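PDB 4YN1: fusolin from Anomala cuprea entomopoxvirus, which forms the in vivo crystals known as viral spindles, which enhance virulence, and probably binds chitin through a domain of the lytic polysaccharide monooxygenase family. Local coordinates for residues Y148-V153 / L170-N175. Residues are numbered along the deposited sequence; the frame is centred on the assembly and turned at random.
Sequences YFEVYV and LELVFN. With NAG (2-acetamido-2-deoxy-beta-D-glucopyranose), chain B.
L172 lies over one face of the Y152 ring, its CD1 3.9 Å from the centroid in a CH-pi contact displaced toward the rim. The F174 ring receives F149 O at its edge, and the Y148 ring has E150 OE2 in plane at its own. With CG anti to the backbone N (chi1 179°), N175 runs alongside E150, its amide turned 81° from the carboxylate, and its ND2 is bonded to C1 of the N-acetylglucosamine. E150 OE2 accepts the sugar's N2 at 2.8 Å, while OE1 accepts Y152 OH at 2.7 Å from above the carboxylate plane and forms a salt bridge with R214. Both carboxylate oxygens are thereby engaged, which should hold the carboxylate's rotation beside the N-linked sugar. On the face opposite E150, Y152, L172 and N175, V151 packs its CB against F174 CB; from the bulge, V173 CG2 meets V153 CG2 at 3.8 Å. V151 O accepts V173 N at 2.9 Å, in the carbonyl plane, and more weakly F174 N at 3.3 Å; V151 N reaches F174 O, and V153 and E171 exchange two further bonds. This is a classic beta bulge, V173 and F174 both facing V151, in an antiparallel strand pair that carries an N-glycosylation site within the LPMO-like domain.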
# COMPACT_ATOMS: atom_id res chain seq x y z
N TYR A 148 18.00 -2.50 -3.87
CA TYR A 148 17.23 -3.15 -4.92
C TYR A 148 15.76 -3.16 -4.56
O TYR A 148 15.40 -2.88 -3.42
CB TYR A 148 17.75 -4.56 -5.25
CG TYR A 148 17.55 -5.57 -4.14
CD1 TYR A 148 18.30 -5.50 -2.98
CD2 TYR A 148 16.62 -6.60 -4.26
CE1 TYR A 148 18.20 -6.47 -1.99
CE2 TYR A 148 16.43 -7.52 -3.23
CZ TYR A 148 17.25 -7.47 -2.11
OH TYR A 148 17.11 -8.31 -1.04
N PHE A 149 14.94 -3.39 -5.54
CA PHE A 149 13.48 -3.41 -5.39
C PHE A 149 12.92 -4.76 -5.71
O PHE A 149 13.27 -5.35 -6.73
CB PHE A 149 12.81 -2.42 -6.35
CG PHE A 149 12.93 -0.98 -5.95
CD1 PHE A 149 14.02 -0.22 -6.34
CD2 PHE A 149 11.98 -0.39 -5.13
CE1 PHE A 149 14.14 1.12 -5.97
CE2 PHE A 149 12.10 0.96 -4.75
CZ PHE A 149 13.15 1.71 -5.21
N GLU A 150 11.95 -5.20 -4.90
CA GLU A 150 11.11 -6.34 -5.17
C GLU A 150 9.66 -5.86 -5.15
O GLU A 150 9.30 -5.03 -4.31
CB GLU A 150 11.27 -7.41 -4.08
CG GLU A 150 12.61 -8.12 -4.20
CD GLU A 150 12.88 -9.16 -3.14
OE1 GLU A 150 12.09 -9.25 -2.17
OE2 GLU A 150 13.93 -9.85 -3.23
N VAL A 151 8.86 -6.32 -6.11
CA VAL A 151 7.45 -6.00 -6.15
C VAL A 151 6.63 -7.26 -6.18
O VAL A 151 6.93 -8.17 -6.94
CB VAL A 151 7.07 -5.07 -7.31
CG1 VAL A 151 5.62 -4.62 -7.16
CG2 VAL A 151 8.00 -3.85 -7.37
N TYR A 152 5.62 -7.32 -5.33
CA TYR A 152 4.73 -8.46 -5.25
C TYR A 152 3.33 -8.01 -5.53
O TYR A 152 3.02 -6.85 -5.31
CB TYR A 152 4.75 -9.07 -3.85
CG TYR A 152 6.11 -9.53 -3.40
CD1 TYR A 152 7.05 -8.63 -2.88
CD2 TYR A 152 6.46 -10.88 -3.44
CE1 TYR A 152 8.33 -9.05 -2.53
CE2 TYR A 152 7.73 -11.31 -3.07
CZ TYR A 152 8.67 -10.39 -2.64
OH TYR A 152 9.93 -10.82 -2.31
N VAL A 153 2.48 -8.92 -5.97
CA VAL A 153 1.05 -8.64 -6.17
C VAL A 153 0.26 -9.74 -5.43
O VAL A 153 0.68 -10.91 -5.36
CB VAL A 153 0.68 -8.55 -7.67
CG1 VAL A 153 -0.81 -8.35 -7.87
CG2 VAL A 153 1.45 -7.41 -8.34
N LEU A 170 0.95 -13.47 -1.51
CA LEU A 170 1.72 -12.58 -2.41
C LEU A 170 2.56 -13.38 -3.38
O LEU A 170 3.03 -14.46 -3.04
CB LEU A 170 2.63 -11.66 -1.58
CG LEU A 170 1.96 -10.53 -0.80
CD1 LEU A 170 2.96 -9.91 0.13
CD2 LEU A 170 1.38 -9.50 -1.71
N GLU A 171 2.67 -12.89 -4.60
CA GLU A 171 3.47 -13.48 -5.66
C GLU A 171 4.47 -12.45 -6.16
O GLU A 171 4.10 -11.30 -6.43
CB GLU A 171 2.57 -14.03 -6.78
CG GLU A 171 1.74 -13.06 -7.60
CD GLU A 171 0.76 -13.79 -8.52
OE1 GLU A 171 0.73 -13.46 -9.73
OE2 GLU A 171 0.05 -14.70 -8.04
N LEU A 172 5.70 -12.87 -6.35
CA LEU A 172 6.77 -11.99 -6.84
C LEU A 172 6.59 -11.69 -8.31
O LEU A 172 6.42 -12.61 -9.11
CB LEU A 172 8.13 -12.65 -6.62
CG LEU A 172 9.36 -11.84 -7.04
CD1 LEU A 172 9.58 -10.68 -6.08
CD2 LEU A 172 10.61 -12.70 -7.07
N VAL A 173 6.58 -10.41 -8.68
CA VAL A 173 6.46 -9.99 -10.07
C VAL A 173 7.68 -9.21 -10.60
O VAL A 173 7.76 -9.03 -11.82
CB VAL A 173 5.13 -9.26 -10.37
CG1 VAL A 173 3.93 -10.15 -10.02
CG2 VAL A 173 5.02 -7.89 -9.69
N PHE A 174 8.56 -8.74 -9.73
CA PHE A 174 9.68 -7.89 -10.13
C PHE A 174 10.77 -8.00 -9.11
O PHE A 174 10.50 -8.00 -7.91
CB PHE A 174 9.17 -6.44 -10.26
CG PHE A 174 10.19 -5.43 -10.70
CD1 PHE A 174 11.10 -4.90 -9.79
CD2 PHE A 174 10.29 -5.04 -12.02
CE1 PHE A 174 12.05 -3.96 -10.20
CE2 PHE A 174 11.23 -4.09 -12.43
CZ PHE A 174 12.12 -3.58 -11.52
N ASN A 175 12.02 -8.08 -9.57
CA ASN A 175 13.14 -8.14 -8.67
C ASN A 175 14.35 -7.60 -9.42
O ASN A 175 14.89 -8.30 -10.26
CB ASN A 175 13.37 -9.57 -8.19
CG ASN A 175 14.54 -9.73 -7.26
OD1 ASN A 175 15.19 -8.76 -6.85
ND2 ASN A 175 14.81 -10.97 -6.84
C1 NAG B . 15.91 -11.25 -5.97
C2 NAG B . 15.69 -12.51 -5.14
C3 NAG B . 16.93 -12.74 -4.27
C4 NAG B . 18.18 -12.80 -5.14
C5 NAG B . 18.26 -11.55 -6.01
C6 NAG B . 19.42 -11.55 -6.99
C7 NAG B . 13.53 -13.24 -4.26
C8 NAG B . 12.36 -12.87 -3.39
N2 NAG B . 14.52 -12.35 -4.31
O3 NAG B . 16.78 -13.93 -3.51
O4 NAG B . 19.34 -12.85 -4.32
O5 NAG B . 17.07 -11.46 -6.80
O6 NAG B . 19.39 -12.70 -7.83
O7 NAG B . 13.59 -14.30 -4.87